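Local coordinates for uncharacterized protein (Methanosarcina mazei, PDB 3R6A) that is of unknown function but belongs to the glyoxalase/bleomycin resistance protein/dioxygenase superfamily and forms a two-chain assembly, at residues T67-V73 and V112-H118; N86-R92 and M103-S108; Y24-L28 and I48-L53; M3-Q7 and D74-F79. One frame throughout, in Å; residues are numbered along the deposited sequence.

Contact 1: residues T67-V73 and V112-H118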
loop_
_atom_site.group_PDB
_atom_site.type_symbol
_atom_site.label_atom_id
_atom_site.label_comp_id
_atom_site.label_asym_id
_atom_site.label_seq_id
_atom_site.Cartn_x
_atom_site.Cartn_y
_atom_site.Cartn_z
ATOM N N THR B 67 8.113 5.475 3.835
ATOM C CA THR B 67 8.111 4.218 3.090
ATOM C C THR B 67 6.744 4.037 2.436
ATOM O O THR B 67 5.723 4.005 3.120
ATOM C CB THR B 67 8.409 3.026 4.020
ATOM O OG1 THR B 67 9.718 3.185 4.587
ATOM C CG2 THR B 67 8.359 1.715 3.246
ATOM N N GLN B 68 6.738 3.925 1.111
ATOM C CA GLN B 68 5.507 3.784 0.330
ATOM C C GLN B 68 4.754 2.474 0.558
ATOM O O GLN B 68 3.521 2.458 0.647
ATOM C CB GLN B 68 5.825 3.912 -1.165
ATOM C CG GLN B 68 6.648 5.140 -1.544
ATOM C CD GLN B 68 5.940 6.433 -1.223
ATOM O OE1 GLN B 68 4.804 6.651 -1.645
ATOM N NE2 GLN B 68 6.608 7.304 -0.476
ATOM N N ALA B 69 5.492 1.374 0.637
ATOM C CA ALA B 69 4.882 0.062 0.821
ATOM C C ALA B 69 5.913 -0.951 1.280
ATOM O O ALA B 69 7.108 -0.669 1.302
ATOM C CB ALA B 69 4.251 -0.402 -0.485
ATOM N N THR B 70 5.435 -2.134 1.645
ATOM C CA THR B 70 6.303 -3.207 2.112
ATOM C C THR B 70 6.128 -4.427 1.217
ATOM O O THR B 70 5.005 -4.863 0.951
ATOM C CB THR B 70 5.962 -3.566 3.570
ATOM O OG1 THR B 70 6.301 -2.457 4.412
ATOM C CG2 THR B 70 6.716 -4.807 4.026
ATOM N N PHE B 71 7.246 -4.955 0.731
ATOM C CA PHE B 71 7.228 -6.130 -0.127
ATOM C C PHE B 71 7.753 -7.316 0.658
ATOM O O PHE B 71 8.907 -7.312 1.084
ATOM C CB PHE B 71 8.142 -5.956 -1.349
ATOM C CG PHE B 71 7.673 -4.939 -2.356
ATOM C CD1 PHE B 71 6.516 -4.193 -2.158
ATOM C CD2 PHE B 71 8.418 -4.726 -3.517
ATOM C CE1 PHE B 71 6.110 -3.247 -3.100
ATOM C CE2 PHE B 71 8.021 -3.784 -4.462
ATOM C CZ PHE B 71 6.862 -3.044 -4.251
ATOM N N LEU B 72 6.908 -8.321 0.864
ATOM C CA LEU B 72 7.334 -9.541 1.545
ATOM C C LEU B 72 7.919 -10.390 0.417
ATOM O O LEU B 72 7.245 -10.651 -0.584
ATOM C CB LEU B 72 6.130 -10.242 2.186
ATOM C CG LEU B 72 6.346 -11.590 2.879
ATOM C CD1 LEU B 72 7.406 -11.477 3.973
ATOM C CD2 LEU B 72 5.020 -12.047 3.470
ATOM N N VAL B 73 9.176 -10.802 0.565
ATOM C CA VAL B 73 9.846 -11.574 -0.474
ATOM C C VAL B 73 10.441 -12.884 0.025
ATOM O O VAL B 73 10.607 -13.088 1.226
ATOM C CB VAL B 73 10.977 -10.738 -1.134
ATOM C CG1 VAL B 73 10.411 -9.428 -1.658
ATOM C CG2 VAL B 73 12.080 -10.451 -0.122
ATOM N N VAL B 112 10.326 4.696 -1.995
ATOM C CA VAL B 112 11.024 4.061 -0.881
ATOM C C VAL B 112 10.209 2.836 -0.482
ATOM O O VAL B 112 9.055 2.949 -0.086
ATOM C CB VAL B 112 11.148 5.012 0.321
ATOM C CG1 VAL B 112 11.790 4.281 1.494
ATOM C CG2 VAL B 112 11.988 6.228 -0.075
ATOM N N ILE B 113 10.825 1.664 -0.591
ATOM C CA ILE B 113 10.149 0.412 -0.291
ATOM C C ILE B 113 10.881 -0.416 0.754
ATOM O O ILE B 113 12.113 -0.498 0.747
ATOM C CB ILE B 113 10.026 -0.449 -1.569
ATOM C CG1 ILE B 113 9.247 0.315 -2.645
ATOM C CG2 ILE B 113 9.378 -1.799 -1.231
ATOM C CD1 ILE B 113 7.784 0.566 -2.317
ATOM N N GLU B 114 10.121 -1.024 1.656
ATOM C CA GLU B 114 10.713 -1.885 2.668
ATOM C C GLU B 114 10.575 -3.320 2.173
ATOM O O GLU B 114 9.470 -3.769 1.861
ATOM C CB GLU B 114 9.994 -1.744 4.011
ATOM C CG GLU B 114 10.473 -2.750 5.041
ATOM C CD GLU B 114 9.649 -2.729 6.308
ATOM O OE1 GLU B 114 8.411 -2.582 6.207
ATOM O OE2 GLU B 114 10.240 -2.872 7.402
ATOM N N TYR B 115 11.697 -4.022 2.067
ATOM C CA TYR B 115 11.695 -5.418 1.634
ATOM C C TYR B 115 11.874 -6.276 2.882
ATOM O O TYR B 115 12.801 -6.066 3.666
ATOM C CB TYR B 115 12.840 -5.679 0.653
ATOM C CG TYR B 115 12.603 -5.092 -0.717
ATOM C CD1 TYR B 115 12.198 -5.897 -1.780
ATOM C CD2 TYR B 115 12.784 -3.727 -0.954
ATOM C CE1 TYR B 115 11.984 -5.364 -3.046
ATOM C CE2 TYR B 115 12.569 -3.184 -2.217
ATOM C CZ TYR B 115 12.173 -4.010 -3.260
ATOM O OH TYR B 115 12.003 -3.493 -4.525
ATOM N N VAL B 116 10.987 -7.247 3.064
ATOM C CA VAL B 116 11.054 -8.099 4.242
ATOM C C VAL B 116 11.107 -9.574 3.884
ATOM O O VAL B 116 10.452 -10.019 2.945
ATOM C CB VAL B 116 9.831 -7.862 5.149
ATOM C CG1 VAL B 116 9.925 -8.733 6.394
ATOM C CG2 VAL B 116 9.743 -6.392 5.524
ATOM N N GLU B 117 11.893 -10.323 4.648
ATOM C CA GLU B 117 12.027 -11.758 4.457
ATOM C C GLU B 117 11.689 -12.380 5.806
ATOM O O GLU B 117 12.313 -12.057 6.812
ATOM C CB GLU B 117 13.463 -12.110 4.069
ATOM C CG GLU B 117 13.686 -13.579 3.748
ATOM C CD GLU B 117 15.150 -13.903 3.515
ATOM O OE1 GLU B 117 15.746 -13.343 2.572
ATOM O OE2 GLU B 117 15.707 -14.717 4.283
ATOM N N HIS B 118 10.687 -13.249 5.832
ATOM C CA HIS B 118 10.283 -13.899 7.072
ATOM C C HIS B 118 11.036 -15.209 7.274
ATOM O O HIS B 118 11.233 -15.978 6.331
ATOM C CB HIS B 118 8.773 -14.163 7.058
ATOM C CG HIS B 118 7.940 -12.941 7.296
ATOM N ND1 HIS B 118 6.592 -12.897 7.016
ATOM C CD2 HIS B 118 8.257 -11.732 7.818
ATOM C CE1 HIS B 118 6.112 -11.713 7.355
ATOM N NE2 HIS B 118 7.101 -10.988 7.845
HETATM O O HOH W 1 9.733 -14.254 3.436
#
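Phe71 and Tyr115 lie side by side on one face of two neighbouring parallel strands, the edge of the phenylalanine turned to the face of the tyrosine. This T-shaped pair has its ring planes at 74° and its centroids 5.3 Å apart. Ile113 covers one face of the Phe71 ring: with CG1 beside the backbone N (chi1 -59°), CG2 is left anti to N and sits over the ring centre, 3.7 Å from the centroid, as a CH-pi contact. Val73 CG1 meets Tyr115 at the ring edge, and the phenol OH bonds to His107. On the other face Glu114 swings CG anti to its backbone N (chi1 173°) and runs out extended alongside Thr70, whose OG1 donates to Glu114 OE1 at 2.8 Å, on the lone pair of OE1 anti to the other oxygen. Arg11 bonds to both of those oxygens, so OE1 is held by a hydroxyl and a salt bridge. Further along, Leu72 crosses His118 at about a right angle and sets CD1 over the imidazole face, 3.5 Å from its centroid. The backbones are laced by alternating bonds, among them Val116 N to Phe71 O, 2.9 Å; near the end a water bridges Val73 O and His118 N. Strands 69-73 and 112-118 are parallel neighbours inside the mixed sheet of this glyoxalase-superfamily chain, with Ile51 and Leu27 of the second subunit packing on Phe71 and Tyr115 respectively.

Contact 2: residues N86-R92 and M103-S108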
loop_
_atom_site.group_PDB
_atom_site.type_symbol
_atom_site.label_atom_id
_atom_site.label_comp_id
_atom_site.label_asym_id
_atom_site.label_seq_id
_atom_site.Cartn_x
_atom_site.Cartn_y
_atom_site.Cartn_z
ATOM N N ASN B 86 20.053 -2.197 -10.909
ATOM C CA ASN B 86 19.012 -1.488 -11.636
ATOM C C ASN B 86 18.693 -0.085 -11.125
ATOM O O ASN B 86 17.533 0.325 -11.089
ATOM C CB ASN B 86 17.752 -2.353 -11.686
ATOM C CG ASN B 86 17.869 -3.487 -12.691
ATOM O OD1 ASN B 86 17.709 -3.282 -13.896
ATOM N ND2 ASN B 86 18.169 -4.684 -12.206
ATOM N N GLY B 87 19.736 0.641 -10.728
ATOM C CA GLY B 87 19.579 2.012 -10.270
ATOM C C GLY B 87 18.981 2.280 -8.902
ATOM O O GLY B 87 18.663 3.427 -8.585
ATOM N N ALA B 88 18.827 1.246 -8.083
ATOM C CA ALA B 88 18.264 1.430 -6.749
ATOM C C ALA B 88 19.359 1.558 -5.695
ATOM O O ALA B 88 20.463 1.029 -5.861
ATOM C CB ALA B 88 17.347 0.263 -6.408
ATOM N N GLU B 89 19.047 2.266 -4.613
ATOM C CA GLU B 89 19.989 2.466 -3.517
ATOM C C GLU B 89 19.491 1.755 -2.264
ATOM O O GLU B 89 18.352 1.967 -1.843
ATOM C CB GLU B 89 20.132 3.959 -3.211
ATOM C CG GLU B 89 20.624 4.804 -4.377
ATOM C CD GLU B 89 22.133 4.784 -4.521
ATOM O OE1 GLU B 89 22.717 3.683 -4.605
ATOM O OE2 GLU B 89 22.735 5.876 -4.549
ATOM N N ILE B 90 20.329 0.909 -1.673
ATOM C CA ILE B 90 19.941 0.221 -0.446
ATOM C C ILE B 90 20.286 1.200 0.667
ATOM O O ILE B 90 21.465 1.437 0.937
ATOM C CB ILE B 90 20.744 -1.076 -0.242
ATOM C CG1 ILE B 90 20.683 -1.933 -1.509
ATOM C CG2 ILE B 90 20.197 -1.840 0.957
ATOM C CD1 ILE B 90 19.284 -2.338 -1.922
ATOM N N ILE B 91 19.270 1.773 1.311
ATOM C CA ILE B 91 19.514 2.758 2.358
ATOM C C ILE B 91 19.496 2.263 3.805
ATOM O O ILE B 91 19.930 2.981 4.708
ATOM C CB ILE B 91 18.547 3.959 2.211
ATOM C CG1 ILE B 91 17.101 3.492 2.335
ATOM C CG2 ILE B 91 18.756 4.630 0.848
ATOM C CD1 ILE B 91 16.091 4.605 2.140
ATOM N N ARG B 92 19.004 1.046 4.031
ATOM C CA ARG B 92 18.966 0.457 5.371
ATOM C C ARG B 92 19.047 -1.054 5.255
ATOM O O ARG B 92 18.328 -1.643 4.462
ATOM C CB ARG B 92 17.664 0.785 6.102
ATOM C CG ARG B 92 17.473 2.215 6.520
ATOM C CD ARG B 92 16.255 2.309 7.427
ATOM N NE ARG B 92 16.416 1.503 8.637
ATOM C CZ ARG B 92 17.357 1.707 9.555
ATOM N NH1 ARG B 92 18.231 2.693 9.408
ATOM N NH2 ARG B 92 17.422 0.928 10.628
HETATM N N MSE B 103 15.215 -4.682 4.833
HETATM C CA MSE B 103 16.071 -3.664 4.235
HETATM C C MSE B 103 15.133 -2.636 3.628
HETATM O O MSE B 103 14.004 -2.957 3.247
HETATM C CB MSE B 103 17.000 -4.238 3.160
HETATM C CG MSE B 103 16.318 -4.770 1.920
HETATM SE SE MSE B 103 17.638 -5.333 0.606
HETATM C CE MSE B 103 16.424 -5.865 -0.808
ATOM N N THR B 104 15.583 -1.392 3.574
ATOM C CA THR B 104 14.776 -0.326 2.998
ATOM C C THR B 104 15.531 0.142 1.771
ATOM O O THR B 104 16.747 0.318 1.808
ATOM C CB THR B 104 14.569 0.817 4.001
ATOM O OG1 THR B 104 13.830 0.318 5.126
ATOM C CG2 THR B 104 13.773 1.954 3.361
ATOM N N VAL B 105 14.804 0.334 0.682
ATOM C CA VAL B 105 15.427 0.689 -0.580
ATOM C C VAL B 105 14.801 1.884 -1.269
ATOM O O VAL B 105 13.588 2.047 -1.252
ATOM C CB VAL B 105 15.333 -0.510 -1.552
ATOM C CG1 VAL B 105 15.955 -0.163 -2.900
ATOM C CG2 VAL B 105 16.001 -1.730 -0.937
ATOM N N ARG B 106 15.640 2.718 -1.879
ATOM C CA ARG B 106 15.137 3.853 -2.637
ATOM C C ARG B 106 15.287 3.478 -4.104
ATOM O O ARG B 106 16.403 3.374 -4.619
ATOM C CB ARG B 106 15.935 5.137 -2.356
ATOM C CG ARG B 106 15.419 6.345 -3.153
ATOM C CD ARG B 106 16.256 7.599 -2.895
ATOM N NE ARG B 106 15.689 8.796 -3.527
ATOM C CZ ARG B 106 15.793 9.098 -4.819
ATOM N NH1 ARG B 106 16.449 8.302 -5.651
ATOM N NH2 ARG B 106 15.231 10.206 -5.282
ATOM N N HIS B 107 14.162 3.252 -4.770
ATOM C CA HIS B 107 14.175 2.911 -6.184
ATOM C C HIS B 107 14.620 4.144 -6.970
ATOM O O HIS B 107 14.491 5.268 -6.492
ATOM C CB HIS B 107 12.775 2.500 -6.640
ATOM C CG HIS B 107 12.316 1.186 -6.089
ATOM N ND1 HIS B 107 11.028 0.722 -6.252
ATOM C CD2 HIS B 107 12.977 0.223 -5.400
ATOM C CE1 HIS B 107 10.915 -0.469 -5.689
ATOM N NE2 HIS B 107 12.083 -0.794 -5.164
ATOM N N SER B 108 15.132 3.922 -8.174
ATOM C CA SER B 108 15.583 5.014 -9.030
ATOM C C SER B 108 14.501 6.080 -9.201
ATOM O O SER B 108 14.798 7.277 -9.243
ATOM C CB SER B 108 15.985 4.470 -10.405
ATOM O OG SER B 108 16.429 5.513 -11.251
HETATM O O HOH W 2 15.359 1.365 -9.170
#
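Thr104 O accepts two backbone N-H groups at once, from Ile91 N at 3.0 Å and from Arg92 N at 3.3 Å. Both donors are somewhat tilted from the carbonyl plane, and both bonds are bent, at 139° and 142° at the hydrogen. This is a classic beta bulge in the antiparallel hairpin of strands 89-97 and 100-106: Ile91 and Arg92 together face Thr104. Thr104 N in turn donates to Arg92 O, closing the pair beyond the bulge. Before it the ladder is regular, with Glu89 and Arg106 as a hydrogen-bonded pair whose two bonds are nearly straight. The bulge gives Thr104 a neighbour on each branch. Ile91 has CG1 between its backbone N and carbonyl carbon (chi1 61°), which carries CD1 to Thr104 CG2 at 3.7 Å, while the Arg92 chain runs alongside the threonine, CB against CB. On the opposite face Ile90 crosses Val105, and Ile90 CD1 presses on Val105 CG2 at 3.5 Å, tighter than usual for two methyl carbons; the selenium of Met103, a selenomethionine, lies beside the same CD1. Val105 turns its other methyl, CG1, to Ala88 CB at 3.8 Å. Leu83 of helix 76-84 packs on Ala88 and Met103. The CB of His107 is directed away from residues 86-92; its ring nitrogen ND1 bonds to Tyr24 of the second subunit. Where the strands part, a water donates to Asn86 O and accepts from Ser108 N at 2.8 Å.

Contact 3: residues Y24-L28 and I48-L53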
loop_
_atom_site.group_PDB
_atom_site.type_symbol
_atom_site.label_atom_id
_atom_site.label_comp_id
_atom_site.label_asym_id
_atom_site.label_seq_id
_atom_site.Cartn_x
_atom_site.Cartn_y
_atom_site.Cartn_z
ATOM N N TYR B 24 -11.027 -2.336 10.982
ATOM C CA TYR B 24 -10.576 -3.109 9.830
ATOM C C TYR B 24 -11.035 -4.558 9.843
ATOM O O TYR B 24 -11.241 -5.148 8.784
ATOM C CB TYR B 24 -9.052 -3.013 9.688
ATOM C CG TYR B 24 -8.639 -1.620 9.284
ATOM C CD1 TYR B 24 -8.930 -1.130 8.007
ATOM C CD2 TYR B 24 -8.072 -0.747 10.209
ATOM C CE1 TYR B 24 -8.678 0.198 7.672
ATOM C CE2 TYR B 24 -7.819 0.577 9.886
ATOM C CZ TYR B 24 -8.128 1.047 8.621
ATOM O OH TYR B 24 -7.926 2.374 8.324
ATOM N N GLU B 25 -11.212 -5.140 11.028
ATOM C CA GLU B 25 -11.675 -6.524 11.093
ATOM C C GLU B 25 -13.096 -6.574 10.544
ATOM O O GLU B 25 -13.493 -7.534 9.883
ATOM C CB GLU B 25 -11.617 -7.036 12.538
ATOM C CG GLU B 25 -10.183 -7.098 13.062
ATOM C CD GLU B 25 -10.080 -7.397 14.544
ATOM O OE1 GLU B 25 -11.024 -7.068 15.289
ATOM O OE2 GLU B 25 -9.035 -7.942 14.960
ATOM N N GLU B 26 -13.852 -5.514 10.800
ATOM C CA GLU B 26 -15.225 -5.424 10.323
ATOM C C GLU B 26 -15.256 -5.122 8.825
ATOM O O GLU B 26 -15.946 -5.796 8.056
ATOM C CB GLU B 26 -15.966 -4.326 11.084
ATOM C CG GLU B 26 -16.099 -4.595 12.575
ATOM C CD GLU B 26 -17.210 -5.573 12.894
ATOM O OE1 GLU B 26 -17.232 -6.673 12.303
ATOM O OE2 GLU B 26 -18.064 -5.236 13.744
ATOM N N LEU B 27 -14.504 -4.103 8.417
ATOM C CA LEU B 27 -14.451 -3.699 7.011
ATOM C C LEU B 27 -13.981 -4.834 6.100
ATOM O O LEU B 27 -14.560 -5.072 5.035
ATOM C CB LEU B 27 -13.510 -2.506 6.846
ATOM C CG LEU B 27 -13.320 -1.990 5.419
ATOM C CD1 LEU B 27 -14.584 -1.276 4.953
ATOM C CD2 LEU B 27 -12.119 -1.053 5.377
ATOM N N LEU B 28 -12.937 -5.535 6.530
ATOM C CA LEU B 28 -12.372 -6.627 5.744
ATOM C C LEU B 28 -12.990 -7.981 6.071
ATOM O O LEU B 28 -12.587 -9.006 5.519
ATOM C CB LEU B 28 -10.858 -6.685 5.963
ATOM C CG LEU B 28 -10.098 -5.401 5.626
ATOM C CD1 LEU B 28 -8.661 -5.509 6.094
ATOM C CD2 LEU B 28 -10.157 -5.157 4.135
ATOM N N ILE B 48 -3.486 -7.047 8.926
ATOM C CA ILE B 48 -4.827 -7.579 8.725
ATOM C C ILE B 48 -4.982 -7.630 7.208
ATOM O O ILE B 48 -4.799 -6.615 6.529
ATOM C CB ILE B 48 -5.890 -6.679 9.389
ATOM C CG1 ILE B 48 -7.282 -7.267 9.149
ATOM C CG2 ILE B 48 -5.772 -5.258 8.881
ATOM C CD1 ILE B 48 -8.333 -6.729 10.089
ATOM N N SER B 49 -5.297 -8.810 6.676
ATOM C CA SER B 49 -5.373 -8.987 5.225
ATOM C C SER B 49 -3.979 -8.550 4.737
ATOM O O SER B 49 -2.978 -8.941 5.345
ATOM C CB SER B 49 -6.467 -8.108 4.612
ATOM O OG SER B 49 -6.578 -8.348 3.217
ATOM N N THR B 50 -3.906 -7.750 3.672
ATOM C CA THR B 50 -2.612 -7.277 3.159
ATOM C C THR B 50 -2.308 -5.845 3.587
ATOM O O THR B 50 -1.557 -5.124 2.927
ATOM C CB THR B 50 -2.520 -7.371 1.610
ATOM O OG1 THR B 50 -3.561 -6.599 1.001
ATOM C CG2 THR B 50 -2.649 -8.819 1.171
ATOM N N ILE B 51 -2.896 -5.443 4.706
ATOM C CA ILE B 51 -2.675 -4.111 5.243
ATOM C C ILE B 51 -1.788 -4.184 6.479
ATOM O O ILE B 51 -2.013 -5.005 7.357
ATOM C CB ILE B 51 -3.997 -3.453 5.665
ATOM C CG1 ILE B 51 -4.868 -3.198 4.436
ATOM C CG2 ILE B 51 -3.719 -2.143 6.394
ATOM C CD1 ILE B 51 -6.214 -2.628 4.770
ATOM N N LEU B 52 -0.779 -3.321 6.535
ATOM C CA LEU B 52 0.102 -3.255 7.687
ATOM C C LEU B 52 -0.316 -2.005 8.438
ATOM O O LEU B 52 -0.243 -0.901 7.893
ATOM C CB LEU B 52 1.574 -3.115 7.270
ATOM C CG LEU B 52 2.339 -4.347 6.787
ATOM C CD1 LEU B 52 3.754 -3.938 6.382
ATOM C CD2 LEU B 52 2.393 -5.386 7.900
ATOM N N LEU B 53 -0.782 -2.182 9.672
ATOM C CA LEU B 53 -1.188 -1.061 10.508
ATOM C C LEU B 53 -0.028 -0.710 11.432
ATOM O O LEU B 53 0.422 -1.544 12.224
ATOM C CB LEU B 53 -2.417 -1.426 11.347
ATOM C CG LEU B 53 -3.758 -1.561 10.634
ATOM C CD1 LEU B 53 -4.810 -2.056 11.628
ATOM C CD2 LEU B 53 -4.174 -0.211 10.048
#
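Ile48 drives its CD1 methyl against the helix backbone at Tyr24 and Glu25, 3.4 Å from Glu25 N. CG1 lies anti to the backbone N (chi1 180°), and the side chain reaches out extended, so the terminal methyl fills the hollow bounded by Tyr24 CB, the Glu25 CG methylene and the peptide between them. The Glu25 chain crosses Ile48 at about a right angle, with Glu25 CG 3.5 Å from Ile48 CD1. One turn on, Leu28 supplies the reciprocal bump: its CD1 enters a notch formed by Ile48 CG1, Ser49 CB and Ile51 CD1, coming to 3.7 Å from Ser49 CB. The notch is shaped by a type II' turn from Ile48 to Ile51, the tight hairpin joining strands 44-48 and 51-55; the end of helix 17-27, with Leu28 just past it, packs on this hairpin in the glyoxalase-type fold. Farther up the strand, Leu53 crosses the Tyr24 ring obliquely, and its two methyls meet the CD2–CE2 bond of the tyrosine, Leu53 CD2 3.7 Å from Tyr24 CE2. Leu12 of strand 5-14 touches both residues. The phenol is held from across the dimer, its OH bonded to Asp109 of the second subunit.

Contact 4: residues M3-Q7 and D74-F79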
loop_
_atom_site.group_PDB
_atom_site.type_symbol
_atom_site.label_atom_id
_atom_site.label_comp_id
_atom_site.label_asym_id
_atom_site.label_seq_id
_atom_site.Cartn_x
_atom_site.Cartn_y
_atom_site.Cartn_z
HETATM N N MSE B 3 13.914 -15.400 -7.143
HETATM C CA MSE B 3 13.452 -14.036 -6.746
HETATM C C MSE B 3 11.931 -13.972 -6.877
HETATM O O MSE B 3 11.397 -14.002 -7.985
HETATM C CB MSE B 3 14.105 -12.988 -7.650
HETATM C CG MSE B 3 13.923 -11.555 -7.199
HETATM SE SE MSE B 3 14.936 -10.304 -8.264
HETATM C CE MSE B 3 13.546 -9.748 -9.488
ATOM N N LYS B 4 11.231 -13.883 -5.750
ATOM C CA LYS B 4 9.774 -13.843 -5.784
ATOM C C LYS B 4 9.125 -12.923 -4.754
ATOM O O LYS B 4 9.517 -12.896 -3.589
ATOM C CB LYS B 4 9.220 -15.258 -5.596
ATOM C CG LYS B 4 7.701 -15.336 -5.546
ATOM C CD LYS B 4 7.226 -16.775 -5.360
ATOM C CE LYS B 4 5.707 -16.857 -5.302
ATOM N NZ LYS B 4 5.228 -18.264 -5.154
ATOM N N ILE B 5 8.128 -12.168 -5.202
ATOM C CA ILE B 5 7.378 -11.284 -4.319
ATOM C C ILE B 5 6.240 -12.158 -3.802
ATOM O O ILE B 5 5.461 -12.693 -4.592
ATOM C CB ILE B 5 6.770 -10.091 -5.088
ATOM C CG1 ILE B 5 7.884 -9.251 -5.718
ATOM C CG2 ILE B 5 5.907 -9.242 -4.149
ATOM C CD1 ILE B 5 8.710 -8.468 -4.732
ATOM N N LEU B 6 6.153 -12.316 -2.486
ATOM C CA LEU B 6 5.107 -13.140 -1.891
ATOM C C LEU B 6 3.846 -12.324 -1.615
ATOM O O LEU B 6 2.730 -12.795 -1.829
ATOM C CB LEU B 6 5.618 -13.774 -0.595
ATOM C CG LEU B 6 6.799 -14.736 -0.757
ATOM C CD1 LEU B 6 7.252 -15.218 0.612
ATOM C CD2 LEU B 6 6.391 -15.916 -1.629
ATOM N N GLN B 7 4.031 -11.099 -1.138
ATOM C CA GLN B 7 2.910 -10.212 -0.844
ATOM C C GLN B 7 3.359 -8.771 -0.930
ATOM O O GLN B 7 4.517 -8.459 -0.651
ATOM C CB GLN B 7 2.380 -10.407 0.579
ATOM C CG GLN B 7 1.605 -11.666 0.867
ATOM C CD GLN B 7 0.935 -11.586 2.228
ATOM O OE1 GLN B 7 1.589 -11.321 3.241
ATOM N NE2 GLN B 7 -0.376 -11.805 2.257
ATOM N N ASP B 74 10.772 -13.766 -0.912
ATOM C CA ASP B 74 11.351 -15.057 -0.565
ATOM C C ASP B 74 12.826 -14.924 -0.187
ATOM O O ASP B 74 13.301 -15.595 0.730
ATOM C CB ASP B 74 11.193 -16.026 -1.742
ATOM C CG ASP B 74 12.046 -15.642 -2.937
ATOM O OD1 ASP B 74 12.241 -14.431 -3.174
ATOM O OD2 ASP B 74 12.514 -16.555 -3.651
ATOM N N SER B 75 13.543 -14.048 -0.883
ATOM C CA SER B 75 14.966 -13.858 -0.620
ATOM C C SER B 75 15.444 -12.416 -0.770
ATOM O O SER B 75 15.459 -11.877 -1.875
ATOM C CB SER B 75 15.775 -14.757 -1.559
ATOM O OG SER B 75 17.158 -14.445 -1.510
ATOM N N LEU B 76 15.853 -11.798 0.334
ATOM C CA LEU B 76 16.344 -10.419 0.285
ATOM C C LEU B 76 17.569 -10.290 -0.606
ATOM O O LEU B 76 17.678 -9.359 -1.397
ATOM C CB LEU B 76 16.743 -9.905 1.669
ATOM C CG LEU B 76 15.745 -9.356 2.683
ATOM C CD1 LEU B 76 16.539 -8.624 3.769
ATOM C CD2 LEU B 76 14.757 -8.409 2.025
ATOM N N ASP B 77 18.500 -11.226 -0.456
ATOM C CA ASP B 77 19.738 -11.195 -1.222
ATOM C C ASP B 77 19.539 -11.139 -2.730
ATOM O O ASP B 77 20.223 -10.381 -3.416
ATOM C CB ASP B 77 20.606 -12.392 -0.840
ATOM C CG ASP B 77 20.851 -12.469 0.650
ATOM O OD1 ASP B 77 21.258 -11.443 1.235
ATOM O OD2 ASP B 77 20.634 -13.550 1.239
ATOM N N LYS B 78 18.611 -11.935 -3.249
ATOM C CA LYS B 78 18.345 -11.941 -4.683
ATOM C C LYS B 78 17.847 -10.573 -5.143
ATOM O O LYS B 78 18.270 -10.059 -6.182
ATOM C CB LYS B 78 17.308 -13.015 -5.025
ATOM C CG LYS B 78 17.867 -14.182 -5.836
ATOM C CD LYS B 78 19.008 -14.883 -5.119
ATOM C CE LYS B 78 18.528 -15.639 -3.888
ATOM N NZ LYS B 78 19.651 -16.340 -3.195
ATOM N N PHE B 79 16.949 -9.983 -4.360
ATOM C CA PHE B 79 16.403 -8.668 -4.687
ATOM C C PHE B 79 17.448 -7.573 -4.535
ATOM O O PHE B 79 17.491 -6.635 -5.325
ATOM C CB PHE B 79 15.188 -8.362 -3.802
ATOM C CG PHE B 79 13.911 -8.971 -4.304
ATOM C CD1 PHE B 79 13.171 -8.337 -5.298
ATOM C CD2 PHE B 79 13.470 -10.199 -3.821
ATOM C CE1 PHE B 79 12.011 -8.916 -5.809
ATOM C CE2 PHE B 79 12.308 -10.790 -4.325
ATOM C CZ PHE B 79 11.578 -10.147 -5.320
#
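Met3, a selenomethionine, lies across one face of the Phe79 ring, with CG over the ring centre 3.3 Å from the centroid, a close CH-pi contact. Its selenium stands over the same face at 4.2 Å from that centroid, 18° off the normal, in a Met-aromatic contact. CG is anti to the backbone N (chi1 -169°), which carries the chain out over the ring; a bend at the last torsion then brings CE near Phe79 CE1. Ile5 comes at the ring from another direction, at about a right angle, and its CD1 meets Phe79 CZ at 3.4 Å. Phe79 thus carries the first turn of helix 76-84, which follows strand 69-73 in this glyoxalase-type fold, onto the chain's N-terminal residues and the start of strand 5-14; Leu27 of the second subunit also packs on Met3 and Phe79. Beside the ring, Asp74 ties the chain to Lys4 twice. Its carboxylate OD1 accepts Lys4 N at 2.8 Å, the donor standing well above the carboxylate plane, and its own N-H reaches Lys4 O, with Asp74 N 3.1 Å from that oxygen. The chi1 of 68° tucks the Asp74 carboxylate between its backbone N and carbonyl carbon, where OD1 also takes a weak bond from Ser75 N. Ser75 is the N-cap of the helix, its OG accepting weakly from Lys78 N. The aliphatic base of Lys78 approaches Met3 CB to CB at 4.1 Å.

How the contacts relate
All four contacts reach one mixed sheet. Contact 1 lies near its middle, its centre about 5 Å from that of the chain, and adjoins contact 2 through strands 112-118 and 100-106: Tyr115 N bonds to Met103 O at 2.8 Å, and Val112 CG1 packs on Thr104 CG2 at 3.6 Å. Contact 4 adjoins it through Glu117 OE1, which takes Leu76 N at the helix start, 2.7 Å away, and through Leu6 N on Leu72 O. Contacts 2 and 3 lie on opposite sides of the chain's centre, about 28 Å apart between centres, yet the dimer brings contact 2 of one subunit against contact 3 of the other. An acetate ion, probably from the crystallisation liquor, lies about 4 Å from the Ser108 side chain.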